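Local coordinates for prolyl 4-hydroxylase alpha subunit Fe(2+) 2OG dioxygenase domain-containing protein (Burkholderia ambifaria, PDB 3W20) that probably acts as a metal- and 2-oxoglutarate-dependent dioxygenase on N-substituted L-amino acids, and holds a zinc ion at its metal site, at residues His3-Gln8 and Met21-Ala26; Ala29-Glu34 and Phe174-Gly179; Ala94-Ile99 and Val133-Ala138; His155-Ser160 and Asn244-Glu249; Thr183-Asp188 and Thr254-Gly259. All blocks are in the same frame, centred on the assembly; numbering follows the deposited sequence.

Contact 1. Residues His3-Gln8 and Met21-Ala26; sequences HTYPAQ and MTIAAA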
# COMPACT_ATOMS: atom_id res chain seq x y z
N HIS A 3 -34.73 4.14 -8.03
CA HIS A 3 -35.66 4.34 -6.90
C HIS A 3 -35.61 5.76 -6.40
O HIS A 3 -34.52 6.39 -6.40
CB HIS A 3 -35.36 3.39 -5.75
CG HIS A 3 -35.71 1.95 -6.06
ND1 HIS A 3 -34.81 1.07 -6.53
CD2 HIS A 3 -36.93 1.26 -5.97
CE1 HIS A 3 -35.41 -0.14 -6.73
NE2 HIS A 3 -36.71 -0.01 -6.36
N THR A 4 -36.77 6.27 -5.99
CA THR A 4 -36.81 7.56 -5.29
C THR A 4 -37.10 7.24 -3.83
O THR A 4 -37.60 6.19 -3.53
CB THR A 4 -37.81 8.55 -5.92
OG1 THR A 4 -39.13 8.02 -5.74
CG2 THR A 4 -37.54 8.73 -7.38
N TYR A 5 -36.67 8.10 -2.90
CA TYR A 5 -36.82 7.92 -1.50
C TYR A 5 -37.17 9.27 -0.90
O TYR A 5 -36.74 10.29 -1.43
CB TYR A 5 -35.48 7.53 -0.96
CG TYR A 5 -34.83 6.36 -1.57
CD1 TYR A 5 -35.09 5.09 -1.08
CD2 TYR A 5 -33.88 6.50 -2.62
CE1 TYR A 5 -34.42 3.98 -1.60
CE2 TYR A 5 -33.23 5.41 -3.14
CZ TYR A 5 -33.51 4.16 -2.63
OH TYR A 5 -32.85 3.03 -3.11
N PRO A 6 -37.96 9.29 0.21
CA PRO A 6 -38.21 10.50 0.98
C PRO A 6 -36.85 11.17 1.32
O PRO A 6 -35.95 10.48 1.83
CB PRO A 6 -38.85 9.95 2.29
CG PRO A 6 -39.50 8.65 1.89
CD PRO A 6 -38.55 8.08 0.85
N ALA A 7 -36.74 12.49 1.11
CA ALA A 7 -35.48 13.23 1.37
C ALA A 7 -35.78 14.57 2.04
O ALA A 7 -36.80 15.25 1.72
CB ALA A 7 -34.67 13.41 0.08
N GLN A 8 -34.95 14.91 3.00
CA GLN A 8 -34.98 16.31 3.53
C GLN A 8 -33.70 17.00 3.09
O GLN A 8 -32.57 16.51 3.34
CB GLN A 8 -35.05 16.33 5.06
CG GLN A 8 -36.32 15.68 5.69
CD GLN A 8 -37.63 16.38 5.26
OE1 GLN A 8 -37.73 17.60 5.33
NE2 GLN A 8 -38.65 15.59 4.82
N MSE A 21 -36.56 11.95 -3.85
CA MSE A 21 -35.46 12.11 -4.81
C MSE A 21 -34.77 10.83 -5.02
O MSE A 21 -34.74 9.97 -4.11
CB MSE A 21 -34.28 13.00 -4.35
CG MSE A 21 -34.81 14.03 -3.40
SE MSE A 21 -33.29 15.20 -3.00
CE MSE A 21 -32.82 15.85 -4.75
N THR A 22 -34.13 10.69 -6.17
CA THR A 22 -33.21 9.54 -6.35
C THR A 22 -31.93 9.84 -5.62
O THR A 22 -31.62 11.02 -5.31
CB THR A 22 -32.84 9.29 -7.81
OG1 THR A 22 -32.23 10.47 -8.38
CG2 THR A 22 -34.07 8.96 -8.63
N ILE A 23 -31.14 8.79 -5.34
CA ILE A 23 -29.76 9.01 -4.86
C ILE A 23 -28.95 9.91 -5.82
O ILE A 23 -28.25 10.82 -5.36
CB ILE A 23 -29.00 7.63 -4.72
CG1 ILE A 23 -29.81 6.73 -3.80
CG2 ILE A 23 -27.52 7.86 -4.31
CD1 ILE A 23 -29.38 6.71 -2.37
N ALA A 24 -29.00 9.66 -7.14
CA ALA A 24 -28.20 10.47 -8.07
C ALA A 24 -28.65 11.91 -8.01
O ALA A 24 -27.79 12.80 -8.10
CB ALA A 24 -28.30 9.97 -9.52
N ALA A 25 -29.98 12.18 -7.81
CA ALA A 25 -30.37 13.55 -7.77
C ALA A 25 -29.87 14.28 -6.50
O ALA A 25 -29.47 15.43 -6.57
CB ALA A 25 -31.90 13.73 -7.98
N ALA A 26 -29.93 13.60 -5.36
CA ALA A 26 -29.47 14.15 -4.08
C ALA A 26 -27.95 14.45 -4.17
O ALA A 26 -27.51 15.55 -3.84
CB ALA A 26 -29.72 13.17 -2.96
O HOH W 1 -31.83 6.14 -6.37
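Y5 meets both M21 and I23. Y5 CB lies 4.1 Å from M21 O, and chi1 (-54°) sets CG beside the backbone N, leading the ring to I23. CD2 then passes the same carbonyl, so that M21 O sits at the rim of the ring, near its plane. Further out, Y5 CE2 reaches I23 CG1 at 3.7 Å, with I23 CD1 slightly more distant; here the two side chains meet obliquely. Tyrosine suits a partly exposed place, offering apolar carbons to isoleucine while ending in a polar OH. The backbones form an antiparallel hydrogen-bonded pair: Y5 N gives to M21 O at 2.9 Å, and M21 N gives to Y5 O in return. Beyond it, the small A7 leaves room for selenomethionine M21, whose CG comes within 3.5 Å of A7 CB. Near H3 one water bridges H3 O and I23 N. T22 is the N-cap of helix 23-31, its OG1 accepting from A25 N at 2.9 Å, a task for which threonine's short hydroxyl is well placed. The contact thus closes the hairpin of strands 4-10 and 17-22 where helix 23-31 begins. Y5 and I23 both rest on L115 of helix 111-120, Y5 touches M40 of strand 37-41, and A26 packs on I38 and M40 of that strand.

Contact 2. Residues Ala29-Glu34 and Phe174-Gly179; sequences ALDADE and FPRQLG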
# COMPACT_ATOMS: atom_id res chain seq x y z
N ALA A 29 -27.37 17.47 -6.34
CA ALA A 29 -27.68 18.73 -5.69
C ALA A 29 -26.52 19.09 -4.79
O ALA A 29 -26.15 20.26 -4.73
CB ALA A 29 -29.03 18.70 -4.93
N LEU A 30 -25.93 18.10 -4.11
CA LEU A 30 -24.82 18.44 -3.22
C LEU A 30 -23.62 18.92 -4.05
O LEU A 30 -22.89 19.86 -3.68
CB LEU A 30 -24.44 17.25 -2.35
CG LEU A 30 -25.54 17.04 -1.27
CD1 LEU A 30 -25.52 15.59 -0.81
CD2 LEU A 30 -25.20 17.93 -0.12
N ASP A 31 -23.39 18.23 -5.16
CA ASP A 31 -22.15 18.51 -5.94
C ASP A 31 -22.33 19.87 -6.59
O ASP A 31 -21.35 20.53 -6.91
CB ASP A 31 -22.06 17.44 -7.00
CG ASP A 31 -20.74 17.43 -7.72
OD1 ASP A 31 -19.67 17.46 -7.13
OD2 ASP A 31 -20.82 17.48 -8.96
N ALA A 32 -23.59 20.25 -6.85
CA ALA A 32 -23.88 21.59 -7.37
C ALA A 32 -23.84 22.69 -6.31
O ALA A 32 -24.16 23.87 -6.58
CB ALA A 32 -25.25 21.59 -8.07
N ASP A 33 -23.49 22.37 -5.09
CA ASP A 33 -23.58 23.31 -4.01
C ASP A 33 -24.99 23.87 -3.82
O ASP A 33 -25.16 25.05 -3.47
CB ASP A 33 -22.49 24.43 -4.07
CG ASP A 33 -22.26 25.12 -2.77
OD1 ASP A 33 -22.49 24.58 -1.64
OD2 ASP A 33 -21.86 26.33 -2.82
N GLU A 34 -26.00 23.04 -4.00
CA GLU A 34 -27.42 23.46 -3.82
C GLU A 34 -27.98 22.98 -2.44
O GLU A 34 -29.12 23.28 -2.09
CB GLU A 34 -28.29 22.88 -4.93
CG GLU A 34 -28.09 23.66 -6.26
CD GLU A 34 -28.59 22.88 -7.47
OE1 GLU A 34 -29.22 21.82 -7.26
OE2 GLU A 34 -28.36 23.33 -8.63
N PHE A 174 -11.19 18.79 -3.14
CA PHE A 174 -12.44 18.76 -3.89
C PHE A 174 -13.47 19.48 -3.06
O PHE A 174 -13.84 18.99 -1.97
CB PHE A 174 -12.86 17.30 -4.10
CG PHE A 174 -11.96 16.56 -5.10
CD1 PHE A 174 -12.36 16.40 -6.43
CD2 PHE A 174 -10.67 16.17 -4.75
CE1 PHE A 174 -11.54 15.73 -7.36
CE2 PHE A 174 -9.80 15.61 -5.70
CZ PHE A 174 -10.25 15.38 -7.02
N PRO A 175 -13.89 20.70 -3.48
CA PRO A 175 -14.73 21.45 -2.51
C PRO A 175 -16.08 20.83 -2.23
O PRO A 175 -16.69 21.08 -1.19
CB PRO A 175 -14.92 22.84 -3.22
CG PRO A 175 -14.52 22.59 -4.64
CD PRO A 175 -13.57 21.46 -4.72
N ARG A 176 -16.57 19.95 -3.11
CA ARG A 176 -17.80 19.28 -2.86
C ARG A 176 -17.63 17.84 -2.38
O ARG A 176 -18.50 16.99 -2.63
CB ARG A 176 -18.77 19.34 -4.07
CG ARG A 176 -18.98 20.77 -4.62
CD ARG A 176 -19.46 21.76 -3.52
NE ARG A 176 -18.95 23.10 -3.88
CZ ARG A 176 -18.71 24.07 -3.00
NH1 ARG A 176 -18.24 25.21 -3.43
NH2 ARG A 176 -19.00 23.96 -1.70
N GLN A 177 -16.47 17.51 -1.77
CA GLN A 177 -16.29 16.11 -1.28
C GLN A 177 -17.51 15.80 -0.38
O GLN A 177 -17.87 16.63 0.48
CB GLN A 177 -15.03 16.03 -0.45
CG GLN A 177 -14.81 14.62 0.22
CD GLN A 177 -13.44 14.49 0.87
OE1 GLN A 177 -12.44 14.92 0.31
NE2 GLN A 177 -13.40 13.74 1.99
N LEU A 178 -18.10 14.59 -0.54
CA LEU A 178 -19.28 14.26 0.28
C LEU A 178 -18.94 13.19 1.24
O LEU A 178 -18.20 12.26 0.86
CB LEU A 178 -20.44 13.79 -0.60
CG LEU A 178 -20.73 14.80 -1.70
CD1 LEU A 178 -21.87 14.20 -2.54
CD2 LEU A 178 -21.07 16.23 -1.15
N GLY A 179 -19.53 13.23 2.45
CA GLY A 179 -19.57 12.03 3.31
C GLY A 179 -20.97 11.42 3.12
O GLY A 179 -21.95 12.16 2.87
O HOH W 2 -18.83 15.95 -5.05
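R176 presents one face of its guanidinium to the carboxylate of D33, the two planes only 8° apart and D33 CG 3.6 Å above the guanidinium centre. P175 CB lies over the opposite face, so the flat group is sandwiched. D33 OD1 and R176 NH2, 3.5 Å apart, make a salt bridge held by electrostatics, the oxygen lying well out of the guanidinium plane. The directed bonds go to other partners: R176 NH2 to Q241 OE1, and D33 OD1 to Q241 NE2, with R11 as a second cation for the aspartate. R176 CG, beside its backbone N (chi1 -51°), comes 3.3 Å from D31 O, and the bend at chi2 turns the rest of the chain toward D33. Its chain is both apolar spacer and charge. D31 OD1 accepts a hydrogen bond from a water 2.7 Å away that also donates to R176 O, while D31 OD2 is bonded to H264. On the buried side L30 CB meets L178 CD2 at 3.7 Å, leucines fitting where helix and sheet close on each other. D33 has a positive phi (57°), a left-handed conformation that aspartate tolerates better than most residues. With D33 N bonded to L30 O and E34 N to A29 O, this is a Schellman motif, ending helix 23-31 against the start of strand 178-185 in the sheet of the double-stranded beta-helix fold.

Contact 3. Residues Ala94-Ile99 and Val133-Ala138; sequences AEYFGI and VEFLLA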
# COMPACT_ATOMS: atom_id res chain seq x y z
N ALA A 94 1.53 1.64 3.40
CA ALA A 94 1.65 0.26 2.92
C ALA A 94 0.49 -0.54 3.55
O ALA A 94 -0.10 -1.37 2.85
CB ALA A 94 2.97 -0.38 3.45
N GLU A 95 0.21 -0.37 4.84
CA GLU A 95 -0.93 -1.08 5.51
C GLU A 95 -2.25 -0.73 4.88
O GLU A 95 -3.07 -1.61 4.50
CB GLU A 95 -1.03 -0.82 7.05
CG GLU A 95 0.07 -1.41 7.90
CD GLU A 95 -0.23 -1.01 9.36
OE1 GLU A 95 -1.31 -1.37 9.90
OE2 GLU A 95 0.58 -0.26 9.91
N TYR A 96 -2.44 0.56 4.64
CA TYR A 96 -3.71 1.01 4.10
C TYR A 96 -3.99 0.41 2.74
O TYR A 96 -5.08 -0.19 2.52
CB TYR A 96 -3.73 2.53 4.01
CG TYR A 96 -5.05 3.06 3.46
CD1 TYR A 96 -6.18 3.25 4.25
CD2 TYR A 96 -5.14 3.41 2.11
CE1 TYR A 96 -7.38 3.76 3.68
CE2 TYR A 96 -6.31 3.92 1.54
CZ TYR A 96 -7.41 4.08 2.33
OH TYR A 96 -8.56 4.58 1.76
N PHE A 97 -3.03 0.52 1.85
CA PHE A 97 -3.26 0.04 0.46
C PHE A 97 -3.18 -1.46 0.35
O PHE A 97 -3.91 -2.03 -0.45
CB PHE A 97 -2.33 0.76 -0.52
CG PHE A 97 -2.79 2.17 -0.72
CD1 PHE A 97 -3.92 2.46 -1.50
CD2 PHE A 97 -2.13 3.20 -0.05
CE1 PHE A 97 -4.36 3.79 -1.63
CE2 PHE A 97 -2.57 4.52 -0.15
CZ PHE A 97 -3.67 4.79 -0.98
N GLY A 98 -2.40 -2.07 1.22
CA GLY A 98 -2.28 -3.56 1.24
C GLY A 98 -3.61 -4.15 1.72
O GLY A 98 -4.13 -5.16 1.19
N ILE A 99 -4.21 -3.51 2.69
CA ILE A 99 -5.49 -4.01 3.25
C ILE A 99 -6.62 -3.80 2.25
O ILE A 99 -7.45 -4.68 2.05
CB ILE A 99 -5.85 -3.34 4.58
CG1 ILE A 99 -4.92 -3.90 5.67
CG2 ILE A 99 -7.28 -3.63 5.05
CD1 ILE A 99 -5.05 -3.10 6.95
N VAL A 133 -4.06 1.14 -7.97
CA VAL A 133 -4.44 0.32 -6.83
C VAL A 133 -5.52 1.17 -6.11
O VAL A 133 -5.58 2.38 -6.25
CB VAL A 133 -3.23 -0.02 -5.95
CG1 VAL A 133 -2.06 -0.56 -6.81
CG2 VAL A 133 -2.83 1.13 -5.08
N GLU A 134 -6.37 0.48 -5.39
CA GLU A 134 -7.61 1.07 -4.88
C GLU A 134 -7.38 1.53 -3.44
O GLU A 134 -6.70 0.88 -2.66
CB GLU A 134 -8.73 0.04 -4.88
CG GLU A 134 -9.06 -0.42 -6.32
CD GLU A 134 -10.17 -1.47 -6.33
OE1 GLU A 134 -10.45 -2.12 -5.31
OE2 GLU A 134 -10.78 -1.59 -7.40
N PHE A 135 -8.03 2.65 -3.14
CA PHE A 135 -8.31 3.04 -1.77
C PHE A 135 -9.35 2.08 -1.18
O PHE A 135 -10.14 1.41 -1.92
CB PHE A 135 -8.91 4.42 -1.80
CG PHE A 135 -7.86 5.55 -2.01
CD1 PHE A 135 -7.51 6.41 -0.97
CD2 PHE A 135 -7.29 5.74 -3.24
CE1 PHE A 135 -6.54 7.42 -1.19
CE2 PHE A 135 -6.33 6.73 -3.46
CZ PHE A 135 -5.97 7.59 -2.44
N LEU A 136 -9.34 1.99 0.14
CA LEU A 136 -10.37 1.26 0.85
C LEU A 136 -11.74 1.82 0.43
O LEU A 136 -11.92 3.06 0.33
CB LEU A 136 -10.18 1.45 2.38
CG LEU A 136 -11.33 0.92 3.22
CD1 LEU A 136 -11.22 -0.61 3.06
CD2 LEU A 136 -11.18 1.26 4.69
N LEU A 137 -12.77 0.95 0.26
CA LEU A 137 -14.08 1.49 -0.23
C LEU A 137 -15.00 2.11 0.82
O LEU A 137 -15.72 3.09 0.53
CB LEU A 137 -14.90 0.40 -0.99
CG LEU A 137 -14.57 0.33 -2.47
CD1 LEU A 137 -15.06 -1.03 -3.06
CD2 LEU A 137 -15.33 1.49 -3.20
N ALA A 138 -15.03 1.52 1.99
CA ALA A 138 -16.12 1.88 2.97
C ALA A 138 -15.79 1.15 4.26
O ALA A 138 -14.99 0.22 4.24
CB ALA A 138 -17.53 1.54 2.45
O HOH W 3 -4.88 -1.16 -2.79
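F97 turns the edge of its ring toward the face of F135, an edge-to-face pair with centroids 5.0 Å apart and planes at 81°. F97 CE1 stands over the F135 ring, 3.9 Å from F135 CD2, while the two side chains run alongside one another. On one face of the F97 ring lies Y96 CD2 from the preceding helix residue, completing an aromatic cluster. Y96 has its CG anti to the backbone N (chi1 -180°), which carries its OH across to the other segment. There Y96 OH sits at the edge of the F135 ring, 3.5 Å from F135 CD1, and L136 N gives Y96 OH a weak, bent hydrogen bond of 3.2 Å. Y96 CZ rests on L136 CB at 3.8 Å. A tyrosine fits because its hydroxyl is also hydrogen-bonded to the C-terminal carboxylate of D273. Between the backbones a single water donates to both F97 O and E134 O, 2.7 Å from each. F97 packs on A94 of the second subunit, so the cluster adjoins the dimer interface. Aromatic rings thus make up much of the surface buried against helix 87-107, while D273 serves Y96 OH and the water F97 O and E134 O.

Contact 4. Residues His155-Ser160 and Asn244-Glu249; sequences HCDDVS and NLHAIE. With ZN (zinc ion), chain C.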
# COMPACT_ATOMS: atom_id res chain seq x y z
N HIS A 155 -14.31 17.88 13.32
CA HIS A 155 -13.28 17.72 12.32
C HIS A 155 -13.96 17.97 10.99
O HIS A 155 -15.19 18.22 10.93
CB HIS A 155 -12.71 16.31 12.36
CG HIS A 155 -13.68 15.31 11.86
ND1 HIS A 155 -14.80 15.03 12.52
CD2 HIS A 155 -13.73 14.61 10.66
CE1 HIS A 155 -15.51 14.14 11.83
NE2 HIS A 155 -14.88 13.93 10.66
N CYS A 156 -13.17 17.93 9.92
CA CYS A 156 -13.72 17.92 8.57
C CYS A 156 -12.92 16.88 7.81
O CYS A 156 -11.83 16.42 8.29
CB CYS A 156 -13.70 19.31 7.92
SG CYS A 156 -12.04 19.92 7.66
N ASP A 157 -13.50 16.42 6.74
CA ASP A 157 -12.88 15.43 5.93
C ASP A 157 -12.58 15.99 4.55
O ASP A 157 -13.48 16.48 3.84
CB ASP A 157 -13.73 14.17 5.80
CG ASP A 157 -14.34 13.66 7.16
OD1 ASP A 157 -13.69 12.93 7.88
OD2 ASP A 157 -15.54 13.86 7.41
N ASP A 158 -11.31 15.95 4.17
CA ASP A 158 -10.88 16.45 2.88
C ASP A 158 -9.65 15.59 2.54
O ASP A 158 -8.69 15.49 3.37
CB ASP A 158 -10.46 17.94 3.02
CG ASP A 158 -9.93 18.53 1.71
OD1 ASP A 158 -9.17 17.85 0.98
OD2 ASP A 158 -10.25 19.71 1.40
N VAL A 159 -9.72 14.95 1.36
CA VAL A 159 -8.77 13.94 0.92
C VAL A 159 -7.33 14.53 0.90
O VAL A 159 -6.34 13.78 1.06
CB VAL A 159 -9.20 13.35 -0.46
CG1 VAL A 159 -8.91 14.31 -1.59
CG2 VAL A 159 -8.44 12.06 -0.72
N SER A 160 -7.24 15.83 0.73
CA SER A 160 -5.94 16.51 0.76
C SER A 160 -5.32 16.87 2.07
O SER A 160 -4.11 17.27 2.10
CB SER A 160 -5.97 17.74 -0.16
OG SER A 160 -6.68 18.81 0.40
N ASN A 244 -17.20 20.96 5.59
CA ASN A 244 -17.80 21.74 6.72
C ASN A 244 -17.43 21.03 7.99
O ASN A 244 -17.53 19.79 8.07
CB ASN A 244 -19.30 21.77 6.56
CG ASN A 244 -19.73 22.44 5.27
OD1 ASN A 244 -19.27 23.46 4.94
ND2 ASN A 244 -20.71 21.91 4.65
N LEU A 245 -16.98 21.81 8.96
CA LEU A 245 -16.74 21.26 10.29
C LEU A 245 -17.99 20.49 10.82
O LEU A 245 -19.14 20.92 10.65
CB LEU A 245 -16.33 22.43 11.20
CG LEU A 245 -15.65 21.86 12.42
CD1 LEU A 245 -14.19 21.59 12.10
CD2 LEU A 245 -15.85 22.88 13.53
N HIS A 246 -17.77 19.33 11.44
CA HIS A 246 -18.90 18.62 12.05
C HIS A 246 -18.49 17.68 13.14
O HIS A 246 -17.33 17.32 13.20
CB HIS A 246 -19.63 17.77 10.95
CG HIS A 246 -18.73 16.84 10.17
ND1 HIS A 246 -17.94 17.25 9.13
CD2 HIS A 246 -18.59 15.47 10.26
CE1 HIS A 246 -17.29 16.16 8.61
NE2 HIS A 246 -17.73 15.06 9.29
N ALA A 247 -19.45 17.16 13.92
CA ALA A 247 -19.04 16.34 15.08
C ALA A 247 -20.19 15.46 15.39
O ALA A 247 -21.32 15.87 15.15
CB ALA A 247 -18.76 17.31 16.26
N ILE A 248 -19.94 14.26 15.90
CA ILE A 248 -21.03 13.33 16.30
C ILE A 248 -21.20 13.53 17.85
O ILE A 248 -20.20 13.56 18.58
CB ILE A 248 -20.66 11.83 15.99
CG1 ILE A 248 -20.49 11.57 14.49
CG2 ILE A 248 -21.79 10.91 16.46
CD1 ILE A 248 -21.69 12.09 13.70
N GLU A 249 -22.44 13.67 18.32
CA GLU A 249 -22.68 13.94 19.73
C GLU A 249 -22.26 12.71 20.56
O GLU A 249 -22.39 11.59 20.08
CB GLU A 249 -24.15 14.16 20.01
CG GLU A 249 -24.90 15.24 19.31
CD GLU A 249 -26.33 15.14 19.79
OE1 GLU A 249 -27.17 14.65 19.00
OE2 GLU A 249 -26.59 15.43 21.00
ZN ZN C . -16.43 13.37 9.05
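H155 and H246 both place CG between the backbone N and the carbonyl carbon (chi1 70° and 53°), and this otherwise unfavourable position brings their rings together across the contact. NE2 of each points at the zinc ion, 2.3 Å from H155 NE2 and 2.1 Å from H246 NE2, with the ring planes 57° apart. D157 supplies the third ligand through a single oxygen, OD2, at 1.9 Å from the zinc; its side chain crosses that of H246 at about a right angle, OD2 lying at the edge of the imidazole. Two histidines and an aspartate, the first two ligands spaced as H-x-D, form the facial triad of the 2-oxoglutarate dioxygenases, in which zinc here probably occupies the place of iron. Second-shell bonds fix the ring rotations. H246 ND1 gives a nearly straight bond to N244 O at 2.8 Å, with that oxygen in the ring plane, while H155 ND1 is bonded to A153 O. The backbones support the same geometry through one antiparallel bridge, H246 N to H155 O at 2.9 Å and H155 N to H246 O at 3.1 Å. L245 CD1 rests 3.7 Å from H155 O, its apolar chain suited to the cover given by L206 and M209. Past the triad, D158 OD1 accepts from S160 N in an Asx turn and also from S160 OG.

Contact 5. Residues Thr183-Asp188 and Thr254-Gly259; sequences TIQGAD and TRRTMG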
# COMPACT_ATOMS: atom_id res chain seq x y z
N THR A 183 -27.37 5.01 8.81
CA THR A 183 -27.44 4.67 10.26
C THR A 183 -28.20 3.34 10.34
O THR A 183 -29.22 3.12 9.66
CB THR A 183 -28.11 5.82 11.06
OG1 THR A 183 -27.28 6.99 10.95
CG2 THR A 183 -28.11 5.47 12.58
N ILE A 184 -27.61 2.45 11.12
CA ILE A 184 -28.14 1.07 11.31
C ILE A 184 -28.76 0.91 12.71
O ILE A 184 -29.89 0.40 12.82
CB ILE A 184 -27.01 0.04 11.10
CG1 ILE A 184 -26.54 0.06 9.62
CG2 ILE A 184 -27.52 -1.38 11.39
CD1 ILE A 184 -27.57 -0.28 8.57
N GLN A 185 -28.03 1.33 13.75
CA GLN A 185 -28.49 1.35 15.17
C GLN A 185 -28.26 2.70 15.81
O GLN A 185 -27.12 3.19 15.82
CB GLN A 185 -27.73 0.25 15.95
CG GLN A 185 -28.02 0.21 17.45
CD GLN A 185 -27.38 -0.98 18.15
OE1 GLN A 185 -26.43 -1.58 17.68
NE2 GLN A 185 -27.92 -1.31 19.31
N GLY A 186 -29.31 3.29 16.40
CA GLY A 186 -29.15 4.64 16.97
C GLY A 186 -28.88 4.51 18.45
O GLY A 186 -29.27 3.50 19.04
N ALA A 187 -28.19 5.49 19.03
CA ALA A 187 -27.88 5.51 20.46
C ALA A 187 -29.18 5.80 21.24
O ALA A 187 -30.13 6.42 20.69
CB ALA A 187 -26.82 6.60 20.76
N ASP A 188 -29.20 5.36 22.50
CA ASP A 188 -30.37 5.55 23.40
C ASP A 188 -30.78 7.03 23.50
O ASP A 188 -31.97 7.37 23.43
CB ASP A 188 -30.12 4.97 24.81
CG ASP A 188 -30.28 3.44 24.87
OD1 ASP A 188 -31.05 2.88 24.05
OD2 ASP A 188 -29.65 2.79 25.75
N THR A 254 -24.71 1.98 22.24
CA THR A 254 -24.13 1.67 20.94
C THR A 254 -24.89 2.29 19.73
O THR A 254 -26.12 2.13 19.58
CB THR A 254 -23.89 0.15 20.77
OG1 THR A 254 -23.14 -0.34 21.92
CG2 THR A 254 -23.06 -0.11 19.50
N ARG A 255 -24.10 2.94 18.86
CA ARG A 255 -24.60 3.50 17.59
C ARG A 255 -23.84 2.73 16.49
O ARG A 255 -22.63 2.55 16.59
CB ARG A 255 -24.31 5.01 17.53
CG ARG A 255 -24.84 5.78 16.31
CD ARG A 255 -24.38 7.22 16.43
NE ARG A 255 -24.67 8.04 15.24
CZ ARG A 255 -23.77 8.40 14.30
NH1 ARG A 255 -22.48 8.07 14.38
NH2 ARG A 255 -24.18 9.17 13.28
N ARG A 256 -24.56 2.22 15.48
CA ARG A 256 -23.85 1.63 14.34
C ARG A 256 -24.20 2.35 13.05
O ARG A 256 -25.38 2.62 12.82
CB ARG A 256 -24.20 0.14 14.23
CG ARG A 256 -23.51 -0.66 15.33
CD ARG A 256 -23.80 -2.12 15.20
NE ARG A 256 -25.22 -2.40 15.30
CZ ARG A 256 -25.81 -3.31 14.57
NH1 ARG A 256 -25.07 -4.00 13.70
NH2 ARG A 256 -27.10 -3.52 14.68
N THR A 257 -23.18 2.65 12.24
CA THR A 257 -23.36 3.26 10.89
C THR A 257 -22.42 2.54 9.91
O THR A 257 -21.48 1.83 10.34
CB THR A 257 -23.04 4.79 10.86
OG1 THR A 257 -21.65 4.94 11.05
CG2 THR A 257 -23.78 5.53 12.00
N MSE A 258 -22.67 2.72 8.60
CA MSE A 258 -21.79 2.26 7.57
C MSE A 258 -21.51 3.50 6.76
O MSE A 258 -22.47 4.20 6.43
CB MSE A 258 -22.86 1.49 6.71
CG MSE A 258 -22.34 0.41 5.88
SE MSE A 258 -24.07 -0.55 5.56
CE MSE A 258 -24.13 -1.38 7.21
N GLY A 259 -20.27 3.79 6.39
CA GLY A 259 -20.10 5.03 5.55
C GLY A 259 -18.95 5.02 4.54
O GLY A 259 -18.07 4.16 4.53
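Backbone bonds between I184, Q185 and R256 hold this antiparallel pair of strands. R256 O accepts twice, from I184 N at 2.8 Å and from Q185 N at 3.1 Å, both donors coming from the same face of its carbonyl plane. Two residues thus stand opposite one, a classic beta bulge. In return R256 N donates to Q185 O. A side-chain bond joins the same residues: R256 NE gives to Q185 OE1 at 2.8 Å, the amide and guanidinium planes nearly perpendicular. Glutamine's extended chain, with CG anti to the backbone N (chi1 176°), delivers this neutral acceptor to the arginine. Apolar and pi contacts flank these bonds. I184 CG2 lies over one face of the R256 guanidinium, toward its rim, and I184 CG1 meets CE of selenomethionine M258 at 3.7 Å, beside W52, which also makes a cation-pi contact with R256. On the face bearing T183, R255 and T257, the methyl CG2 of T257 lies 3.9 Å from T183 OG1 and also covers one face of the R255 guanidinium, 3.6 Å above its plane. R255 also makes a cation-pi contact with Y143. R255, T257, Y143 and R141 belong to the 2-oxoglutarate site, which has no cosubstrate bound here. The chemistry is therefore divided: one face holds its arginine by amide, aliphatic and aromatic groups, whereas the other presents R255, whose positive charge probably suits it to a carboxylate of the cosubstrate.

Contacts 3, 4 and 5 are buried, while contacts 1 and 2 are only partly so. Helix 23-31 ties contact 1, at its start, to contact 2, at its end; strand 178-185 runs on from contact 2 into contact 5. Contact 2 touches contact 4 through Q177 OE1 and V159 N, a probable hydrogen bond, and I248 packs on R255 between contacts 4 and 5, joining the metal and cosubstrate regions. Chemistry follows place: hairpin pairing at the sheet margin in contact 1, charge and water at a helix end in contact 2, aromatic rings near the dimer interface in contact 3, metal ligation in contact 4, and a bulged strand pair in contact 5.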